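Local coordinates for protein probable mannosyltransferase KTR4 (Saccharomyces cerevisiae, PDB 5A07) that is a probable mannosyltransferase with a lumenal domain of the GT-A glycosyltransferase fold, seen here with GDP and a manganese ion bound, at residues 261-266 with 299-304; 87-92 with 250-255; 284-289 with 330-335. All blocks are in the same frame, centred on the assembly; numbering follows the deposited sequence.

Contact 1 is the buried one of the three, contact 3 is partly buried, and contact 2 lies at the surface. The chemistry differs: in contact 1 an amide nitrogen sits over a tyrosine face, a water joins the two segments, and the buried amides find further partners beyond it; in contact 3 a proline covers a tyrosine face; in contact 2 two asparagine amides pair directly. No two contacts hold the same pair of elements, but helix 245-251 of contact 2 is followed in the chain by strand 256-262 of contact 1. Contacts 1 and 3 interleave along the sequence, whereas contact 2 closes before either opens. Contacts 2 and 3 approach most closely, nearest atoms about 8 Å apart.

Contact 1. Residues 261-266 with 299-304; sequences NLYDSP and NSQNPK
Tyr263, beside strand 256-262 of the mixed sheet of this GT-A fold, reaches to Gln301 and Asn302 in the loop that leads into helix 303-308. Amide-on-ring packing comes first. Asn302 ND2 stands 3.1 Å above the plane of the Tyr263 ring, over its centre; the amide is nearly upright on the ring (planes 84° apart), with its ND2 end nearest the face. Asn302 occupies the N-cap position of helix 303-308, but its side chain makes no capping bond; the amide lies over the tyrosine, with ND2 donating to Asn414 O, which helps to set its rotation. The second amide meets the ring obliquely: Gln301 NE2 lies 3.3 Å from Tyr263 CE1, the two planes 40° apart. With CG anti to the backbone N (chi1 -174°) and an extended chain, Gln301 runs past the phenol end, its CB 3.5 Å from Tyr263 OH. Its buried amide is satisfied beyond the contact, OE1 by Asn72 ND2 of helix 65-80 and NE2 by the carbonyls of Asn414 and Asn416. Polar bonding between the two segments passes through one water. This water hydrogen-bonds to Tyr263 OH at 2.7 Å and accepts from the backbone Asn302 N at 3.1 Å.

Contact 2. Residues 87-92 with 250-255; sequences PKVDNL and NKNDKI
Asn91, in the loop between helix 65-80 and strand 105-110, faces Asn252 at the end of helix 245-251, which closes in a Schellman motif with Asp253, at positive phi, as its C-prime residue. Asn91 has the most surface buried here. Its side chain and that of Asn252 come from opposite directions, and two hydrogen bonds join their amides in a ring: Asn252 ND2 donates to Asn91 OD1 at 3.1 Å, and Asn91 ND2 donates back to Asn252 OD1 at 3.2 Å. Both are nearly straight at the hydrogen, 171° in the first. The amides are not coplanar, however, their planes being 51° apart. Each acceptor lies near the plane of the donating amide, but the donors approach unequally: Asn252 ND2 is tilted from the carbonyl plane of Asn91, whereas Asn91 ND2 sits well above that of Asn252. Placing the Asn91 amide there takes a chi1 of 56°, with CG between the backbone N and the carbonyl carbon. Asn252 ND2 also donates to Phe248 O, one turn back in the helix; two acceptors thus hold this nitrogen, which helps to set the rotation of its amide. The aliphatic part of Lys251, bent at chi2, flanks the Asn91 amide, with Lys251 CG 3.3 Å from Asn91 ND2. Its amine lies near the base of the same side chain, NZ 3.7 Å from Asn91 CB. Val89 adds a methyl-to-carbonyl van der Waals contact, its CG1 resting 3.7 Å from Asn252 OD1.

Contact 3. Residues 284-289 with 330-335; sequences PNYLNV and RSEPYE
Tyr286 and Pro333 bring the two backbones to 5.7 Å between CA atoms, where the 3-10 turn 284-286 meets the first turn of helix 332-344. Leu287 N bonds to Pro284 O at 3.1 Å and closes the 3-10 turn; Glu335 N bonds to Ser331 O at 3.0 Å in the opening turn of the helix. A chi1 of -68° puts CG of Tyr286 anti to the carbonyl carbon and lays the ring against Pro333. Beside the ring's near end Pro333 CB packs 3.8 Å from Tyr286 CG, with Pro333 CG reaching toward Tyr286 CD1. Within the GT-A fold this joins the loop between helices 272-282 and 293-297 to the start of helix 332-344, and Phe365 of helix 354-365 touches both Tyr286 and Pro333. The Tyr286 ring also meets that of His283, their planes nearly parallel. Glu332 runs out toward the phenol end, but its carboxylate is modelled too close to Tyr286 OH, and that contact is doubtful. Pro333 covers one face of the tyrosine: its CA lies 4.0 Å from the Tyr286 ring centroid and only 8° off the normal, a CH-pi contact.

Contact 1. Residues 261-266 with 299-304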
loop_
_atom_site.group_PDB
_atom_site.type_symbol
_atom_site.label_atom_id
_atom_site.label_comp_id
_atom_site.label_asym_id
_atom_site.label_seq_id
_atom_site.Cartn_x
_atom_site.Cartn_y
_atom_site.Cartn_z
ATOM N N ASN B 261 -1.870 7.247 2.900
ATOM C CA ASN B 261 -0.400 7.437 2.855
ATOM C C ASN B 261 -0.007 7.917 4.241
ATOM O O ASN B 261 -0.423 8.979 4.656
ATOM C CB ASN B 261 -0.168 8.507 1.763
ATOM C CG ASN B 261 1.266 8.653 1.355
ATOM O OD1 ASN B 261 2.176 8.856 2.196
ATOM N ND2 ASN B 261 1.486 8.608 0.043
ATOM N N LEU B 262 0.782 7.135 4.958
ATOM C CA LEU B 262 1.005 7.292 6.367
ATOM C C LEU B 262 2.498 7.232 6.763
ATOM O O LEU B 262 3.327 6.667 6.080
ATOM C CB LEU B 262 0.330 6.133 7.173
ATOM C CG LEU B 262 -1.167 5.835 6.998
ATOM C CD1 LEU B 262 -1.596 4.662 7.902
ATOM C CD2 LEU B 262 -1.967 7.070 7.307
ATOM N N TYR B 263 2.742 7.727 7.939
ATOM C CA TYR B 263 3.981 7.512 8.654
ATOM C C TYR B 263 3.878 6.126 9.323
ATOM O O TYR B 263 2.801 5.698 9.721
ATOM C CB TYR B 263 4.219 8.576 9.694
ATOM C CG TYR B 263 4.624 9.889 9.097
ATOM C CD1 TYR B 263 3.659 10.778 8.593
ATOM C CD2 TYR B 263 5.939 10.226 8.960
ATOM C CE1 TYR B 263 4.034 11.997 8.000
ATOM C CE2 TYR B 263 6.339 11.444 8.323
ATOM C CZ TYR B 263 5.365 12.328 7.862
ATOM O OH TYR B 263 5.735 13.506 7.213
ATOM N N ASP B 264 5.016 5.506 9.522
ATOM C CA ASP B 264 5.069 4.276 10.231
ATOM C C ASP B 264 5.678 4.464 11.630
ATOM O O ASP B 264 6.243 5.471 11.959
ATOM C CB ASP B 264 5.900 3.261 9.442
ATOM C CG ASP B 264 5.362 1.792 9.585
ATOM O OD1 ASP B 264 4.723 1.463 10.573
ATOM O OD2 ASP B 264 5.600 0.974 8.722
ATOM N N SER B 265 5.554 3.407 12.427
ATOM C CA SER B 265 6.185 3.317 13.728
ATOM C C SER B 265 7.662 3.032 13.539
ATOM O O SER B 265 8.059 1.941 13.044
ATOM C CB SER B 265 5.482 2.184 14.512
ATOM O OG SER B 265 6.260 1.914 15.641
ATOM N N PRO B 266 8.533 4.036 13.840
ATOM C CA PRO B 266 9.946 3.886 13.469
ATOM C C PRO B 266 10.639 2.666 14.160
ATOM O O PRO B 266 11.530 2.081 13.617
ATOM C CB PRO B 266 10.605 5.177 13.955
ATOM C CG PRO B 266 9.500 6.091 14.323
ATOM C CD PRO B 266 8.228 5.331 14.463
ATOM N N ASN B 299 11.518 15.376 6.549
ATOM C CA ASN B 299 11.759 15.299 7.973
ATOM C C ASN B 299 10.980 16.342 8.717
ATOM O O ASN B 299 11.087 16.462 9.952
ATOM C CB ASN B 299 13.269 15.502 8.269
ATOM C CG ASN B 299 13.805 16.799 7.684
ATOM O OD1 ASN B 299 13.580 17.114 6.532
ATOM N ND2 ASN B 299 14.547 17.534 8.479
ATOM N N SER B 300 10.125 17.075 8.023
ATOM C CA SER B 300 9.539 18.253 8.636
ATOM C C SER B 300 8.323 18.089 9.552
ATOM O O SER B 300 8.076 18.972 10.396
ATOM C CB SER B 300 9.218 19.293 7.555
ATOM O OG SER B 300 8.259 18.856 6.612
ATOM N N GLN B 301 7.499 17.044 9.329
ATOM C CA GLN B 301 6.363 16.854 10.148
ATOM C C GLN B 301 6.669 15.988 11.341
ATOM O O GLN B 301 6.172 16.301 12.413
ATOM C CB GLN B 301 5.226 16.181 9.368
ATOM C CG GLN B 301 3.927 16.082 10.137
ATOM C CD GLN B 301 2.776 15.652 9.212
ATOM O OE1 GLN B 301 2.335 16.411 8.345
ATOM N NE2 GLN B 301 2.292 14.440 9.397
ATOM N N ASN B 302 7.418 14.914 11.149
ATOM C CA ASN B 302 7.834 13.961 12.205
ATOM C C ASN B 302 9.348 13.760 12.185
ATOM O O ASN B 302 9.855 12.694 11.831
ATOM C CB ASN B 302 7.164 12.597 12.033
ATOM C CG ASN B 302 5.717 12.654 12.293
ATOM O OD1 ASN B 302 5.287 13.107 13.344
ATOM N ND2 ASN B 302 4.949 12.332 11.321
ATOM N N PRO B 303 10.099 14.791 12.651
ATOM C CA PRO B 303 11.543 14.733 12.596
ATOM C C PRO B 303 12.131 13.599 13.443
ATOM O O PRO B 303 13.208 13.079 13.112
ATOM C CB PRO B 303 11.977 16.113 13.152
ATOM C CG PRO B 303 10.774 16.712 13.778
ATOM C CD PRO B 303 9.609 16.124 13.041
ATOM N N LYS B 304 11.442 13.213 14.479
ATOM C CA LYS B 304 11.967 12.106 15.319
ATOM C C LYS B 304 11.918 10.807 14.610
ATOM O O LYS B 304 12.767 9.934 14.850
ATOM C CB LYS B 304 11.159 11.952 16.589
ATOM C CG LYS B 304 11.168 13.152 17.496
ATOM C CD LYS B 304 9.986 13.015 18.454
ATOM C CE LYS B 304 10.411 12.607 19.841
ATOM N NZ LYS B 304 10.205 13.817 20.690
HETATM O O HOH W 1 8.086 14.442 8.165
#

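Contact 2. Residues 87-92 with 250-255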
loop_
_atom_site.group_PDB
_atom_site.type_symbol
_atom_site.label_atom_id
_atom_site.label_comp_id
_atom_site.label_asym_id
_atom_site.label_seq_id
_atom_site.Cartn_x
_atom_site.Cartn_y
_atom_site.Cartn_z
ATOM N N PRO B 87 -11.617 9.864 -12.850
ATOM C CA PRO B 87 -10.385 10.365 -13.460
ATOM C C PRO B 87 -10.726 11.093 -14.736
ATOM O O PRO B 87 -11.602 10.637 -15.493
ATOM C CB PRO B 87 -9.610 9.111 -13.733
ATOM C CG PRO B 87 -10.077 8.157 -12.696
ATOM C CD PRO B 87 -11.516 8.438 -12.563
ATOM N N LYS B 88 -10.030 12.195 -14.977
ATOM C CA LYS B 88 -10.278 13.043 -16.168
ATOM C C LYS B 88 -9.403 12.580 -17.308
ATOM O O LYS B 88 -8.383 13.196 -17.623
ATOM C CB LYS B 88 -9.991 14.478 -15.787
ATOM C CG LYS B 88 -11.048 14.941 -14.817
ATOM C CD LYS B 88 -10.696 16.315 -14.367
ATOM C CE LYS B 88 -11.951 17.071 -14.064
ATOM N NZ LYS B 88 -11.571 18.487 -13.845
ATOM N N VAL B 89 -9.742 11.435 -17.862
ATOM C CA VAL B 89 -9.036 10.840 -18.949
ATOM C C VAL B 89 -10.108 10.442 -19.913
ATOM O O VAL B 89 -11.250 10.246 -19.532
ATOM C CB VAL B 89 -8.172 9.591 -18.581
ATOM C CG1 VAL B 89 -7.058 9.992 -17.648
ATOM C CG2 VAL B 89 -9.000 8.456 -17.963
ATOM N N ASP B 90 -9.774 10.279 -21.177
ATOM C CA ASP B 90 -10.847 10.009 -22.155
ATOM C C ASP B 90 -11.007 8.493 -22.457
ATOM O O ASP B 90 -11.797 8.112 -23.301
ATOM C CB ASP B 90 -10.605 10.822 -23.455
ATOM C CG ASP B 90 -9.211 10.574 -24.057
ATOM O OD1 ASP B 90 -8.558 9.541 -23.737
ATOM O OD2 ASP B 90 -8.757 11.420 -24.853
ATOM N N ASN B 91 -10.255 7.648 -21.786
ATOM C CA ASN B 91 -10.189 6.271 -22.182
ATOM C C ASN B 91 -10.898 5.313 -21.187
ATOM O O ASN B 91 -10.542 4.163 -21.125
ATOM C CB ASN B 91 -8.705 5.932 -22.386
ATOM C CG ASN B 91 -7.818 6.204 -21.146
ATOM O OD1 ASN B 91 -8.206 6.049 -19.992
ATOM N ND2 ASN B 91 -6.563 6.493 -21.412
ATOM N N LEU B 92 -11.788 5.815 -20.323
ATOM C CA LEU B 92 -12.382 4.965 -19.262
ATOM C C LEU B 92 -13.221 3.839 -19.845
ATOM O O LEU B 92 -13.986 4.070 -20.785
ATOM C CB LEU B 92 -13.241 5.813 -18.323
ATOM C CG LEU B 92 -12.458 6.841 -17.475
ATOM C CD1 LEU B 92 -13.388 7.535 -16.532
ATOM C CD2 LEU B 92 -11.310 6.186 -16.713
ATOM N N ASN B 250 -3.897 0.005 -16.681
ATOM C CA ASN B 250 -3.200 -0.451 -17.859
ATOM C C ASN B 250 -3.149 0.644 -18.929
ATOM O O ASN B 250 -2.075 0.952 -19.472
ATOM C CB ASN B 250 -3.912 -1.677 -18.436
ATOM C CG ASN B 250 -3.071 -2.359 -19.460
ATOM O OD1 ASN B 250 -2.106 -3.008 -19.147
ATOM N ND2 ASN B 250 -3.382 -2.109 -20.694
ATOM N N LYS B 251 -4.303 1.232 -19.246
ATOM C CA LYS B 251 -4.367 2.238 -20.254
ATOM C C LYS B 251 -3.588 3.514 -19.909
ATOM O O LYS B 251 -3.185 4.217 -20.804
ATOM C CB LYS B 251 -5.822 2.578 -20.584
ATOM C CG LYS B 251 -6.007 3.241 -21.900
ATOM C CD LYS B 251 -5.704 2.321 -23.105
ATOM C CE LYS B 251 -5.448 3.124 -24.388
ATOM N NZ LYS B 251 -6.640 3.949 -24.732
ATOM N N ASN B 252 -3.388 3.840 -18.640
ATOM C CA ASN B 252 -2.673 5.044 -18.247
ATOM C C ASN B 252 -1.286 4.787 -17.645
ATOM O O ASN B 252 -0.722 5.638 -16.986
ATOM C CB ASN B 252 -3.589 5.884 -17.348
ATOM C CG ASN B 252 -4.830 6.339 -18.091
ATOM O OD1 ASN B 252 -4.783 7.295 -18.850
ATOM N ND2 ASN B 252 -5.934 5.558 -18.007
ATOM N N ASP B 253 -0.778 3.577 -17.849
ATOM C CA ASP B 253 0.553 3.154 -17.414
ATOM C C ASP B 253 0.832 3.366 -15.941
ATOM O O ASP B 253 1.903 3.785 -15.549
ATOM C CB ASP B 253 1.644 3.797 -18.315
ATOM C CG ASP B 253 1.548 3.278 -19.775
ATOM O OD1 ASP B 253 1.246 2.077 -19.956
ATOM O OD2 ASP B 253 1.717 4.072 -20.698
ATOM N N LYS B 254 -0.137 2.986 -15.097
ATOM C CA LYS B 254 0.047 3.011 -13.694
ATOM C C LYS B 254 0.379 1.641 -13.174
ATOM O O LYS B 254 -0.294 0.661 -13.483
ATOM C CB LYS B 254 -1.207 3.543 -12.990
ATOM C CG LYS B 254 -1.719 4.829 -13.585
ATOM C CD LYS B 254 -0.724 5.955 -13.506
ATOM C CE LYS B 254 -1.386 7.228 -14.066
ATOM N NZ LYS B 254 -0.310 8.229 -14.065
ATOM N N ILE B 255 1.404 1.587 -12.353
ATOM C CA ILE B 255 1.804 0.318 -11.765
ATOM C C ILE B 255 1.303 0.101 -10.348
ATOM O O ILE B 255 1.482 -0.960 -9.789
ATOM C CB ILE B 255 3.333 0.173 -11.752
ATOM C CG1 ILE B 255 3.999 1.211 -10.890
ATOM C CG2 ILE B 255 3.842 0.151 -13.225
ATOM C CD1 ILE B 255 5.476 0.938 -10.532
#

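Contact 3. Residues 284-289 with 330-335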
loop_
_atom_site.group_PDB
_atom_site.type_symbol
_atom_site.label_atom_id
_atom_site.label_comp_id
_atom_site.label_asym_id
_atom_site.label_seq_id
_atom_site.Cartn_x
_atom_site.Cartn_y
_atom_site.Cartn_z
ATOM N N PRO B 284 23.099 0.962 -8.150
ATOM C CA PRO B 284 22.597 2.278 -8.571
ATOM C C PRO B 284 21.766 2.289 -9.805
ATOM O O PRO B 284 20.902 3.186 -9.962
ATOM C CB PRO B 284 23.865 3.111 -8.842
ATOM C CG PRO B 284 24.996 2.168 -8.807
ATOM C CD PRO B 284 24.572 0.884 -8.131
ATOM N N ASN B 285 22.030 1.347 -10.706
ATOM C CA ASN B 285 21.290 1.231 -11.941
ATOM C C ASN B 285 19.767 0.904 -11.700
ATOM O O ASN B 285 18.986 1.089 -12.576
ATOM C CB ASN B 285 21.879 0.115 -12.789
ATOM C CG ASN B 285 22.145 -1.182 -11.961
ATOM O OD1 ASN B 285 22.898 -1.186 -10.941
ATOM N ND2 ASN B 285 21.524 -2.291 -12.383
ATOM N N TYR B 286 19.406 0.418 -10.528
ATOM C CA TYR B 286 17.978 0.113 -10.223
ATOM C C TYR B 286 17.207 1.382 -9.880
ATOM O O TYR B 286 15.995 1.396 -10.001
ATOM C CB TYR B 286 17.879 -0.882 -9.056
ATOM C CG TYR B 286 18.373 -2.274 -9.365
ATOM C CD1 TYR B 286 18.499 -2.736 -10.647
ATOM C CD2 TYR B 286 18.672 -3.131 -8.340
ATOM C CE1 TYR B 286 18.927 -4.064 -10.896
ATOM C CE2 TYR B 286 19.084 -4.418 -8.578
ATOM C CZ TYR B 286 19.178 -4.864 -9.859
ATOM O OH TYR B 286 19.628 -6.120 -10.046
ATOM N N LEU B 287 17.910 2.430 -9.446
ATOM C CA LEU B 287 17.282 3.728 -9.190
ATOM C C LEU B 287 16.549 4.304 -10.414
ATOM O O LEU B 287 17.069 4.269 -11.500
ATOM C CB LEU B 287 18.298 4.751 -8.650
ATOM C CG LEU B 287 18.849 4.459 -7.267
ATOM C CD1 LEU B 287 20.023 5.382 -6.985
ATOM C CD2 LEU B 287 17.782 4.692 -6.212
ATOM N N ASN B 288 15.307 4.793 -10.253
ATOM C CA ASN B 288 14.610 5.559 -11.291
ATOM C C ASN B 288 14.843 7.015 -11.084
ATOM O O ASN B 288 14.761 7.502 -9.942
ATOM C CB ASN B 288 13.095 5.288 -11.288
ATOM C CG ASN B 288 12.404 5.886 -12.473
ATOM O OD1 ASN B 288 12.127 7.063 -12.528
ATOM N ND2 ASN B 288 12.157 5.081 -13.440
ATOM N N VAL B 289 15.156 7.752 -12.154
ATOM C CA VAL B 289 15.564 9.155 -11.981
ATOM C C VAL B 289 14.377 10.019 -11.573
ATOM O O VAL B 289 14.568 11.091 -11.052
ATOM C CB VAL B 289 16.270 9.773 -13.239
ATOM C CG1 VAL B 289 17.524 8.950 -13.556
ATOM C CG2 VAL B 289 15.359 9.779 -14.451
ATOM N N ARG B 330 7.541 -8.552 -9.923
ATOM C CA ARG B 330 8.272 -9.636 -10.572
ATOM C C ARG B 330 9.587 -9.175 -11.256
ATOM O O ARG B 330 10.328 -10.018 -11.746
ATOM C CB ARG B 330 7.362 -10.309 -11.562
ATOM C CG ARG B 330 6.256 -11.107 -10.872
ATOM C CD ARG B 330 5.173 -11.521 -11.872
ATOM N NE ARG B 330 4.207 -12.352 -11.128
ATOM C CZ ARG B 330 2.965 -12.591 -11.510
ATOM N NH1 ARG B 330 2.478 -12.015 -12.542
ATOM N NH2 ARG B 330 2.186 -13.338 -10.769
ATOM N N SER B 331 9.818 -7.867 -11.337
ATOM C CA SER B 331 10.953 -7.260 -12.032
ATOM C C SER B 331 12.185 -7.385 -11.221
ATOM O O SER B 331 12.164 -7.623 -10.025
ATOM C CB SER B 331 10.676 -5.752 -12.312
ATOM O OG SER B 331 10.802 -4.942 -11.102
ATOM N N GLU B 332 13.340 -7.261 -11.892
ATOM C CA GLU B 332 14.624 -7.576 -11.256
ATOM C C GLU B 332 14.904 -6.717 -10.071
ATOM O O GLU B 332 15.271 -7.215 -9.009
ATOM C CB GLU B 332 15.773 -7.481 -12.288
ATOM C CG GLU B 332 17.119 -7.748 -11.616
ATOM C CD GLU B 332 18.308 -7.466 -12.552
ATOM O OE1 GLU B 332 18.173 -7.577 -13.766
ATOM O OE2 GLU B 332 19.371 -7.059 -12.043
ATOM N N PRO B 333 14.648 -5.393 -10.146
ATOM C CA PRO B 333 14.983 -4.606 -8.981
ATOM C C PRO B 333 14.204 -4.986 -7.719
ATOM O O PRO B 333 14.761 -5.051 -6.600
ATOM C CB PRO B 333 14.649 -3.179 -9.410
ATOM C CG PRO B 333 14.578 -3.197 -10.875
ATOM C CD PRO B 333 14.195 -4.573 -11.272
ATOM N N TYR B 334 12.906 -5.244 -7.890
ATOM C CA TYR B 334 12.050 -5.601 -6.727
ATOM C C TYR B 334 12.502 -6.944 -6.172
ATOM O O TYR B 334 12.710 -7.095 -4.968
ATOM C CB TYR B 334 10.562 -5.675 -7.103
ATOM C CG TYR B 334 9.712 -5.730 -5.871
ATOM C CD1 TYR B 334 9.299 -4.563 -5.252
ATOM C CD2 TYR B 334 9.334 -6.943 -5.289
ATOM C CE1 TYR B 334 8.519 -4.592 -4.083
ATOM C CE2 TYR B 334 8.580 -6.984 -4.137
ATOM C CZ TYR B 334 8.186 -5.819 -3.511
ATOM O OH TYR B 334 7.428 -5.846 -2.366
ATOM N N GLU B 335 12.650 -7.927 -7.037
ATOM C CA GLU B 335 13.047 -9.280 -6.559
ATOM C C GLU B 335 14.423 -9.318 -5.888
ATOM O O GLU B 335 14.621 -9.955 -4.836
ATOM C CB GLU B 335 13.015 -10.249 -7.708
ATOM C CG GLU B 335 11.634 -10.406 -8.358
ATOM C CD GLU B 335 10.721 -11.327 -7.563
ATOM O OE1 GLU B 335 10.635 -11.182 -6.308
ATOM O OE2 GLU B 335 10.095 -12.210 -8.212
#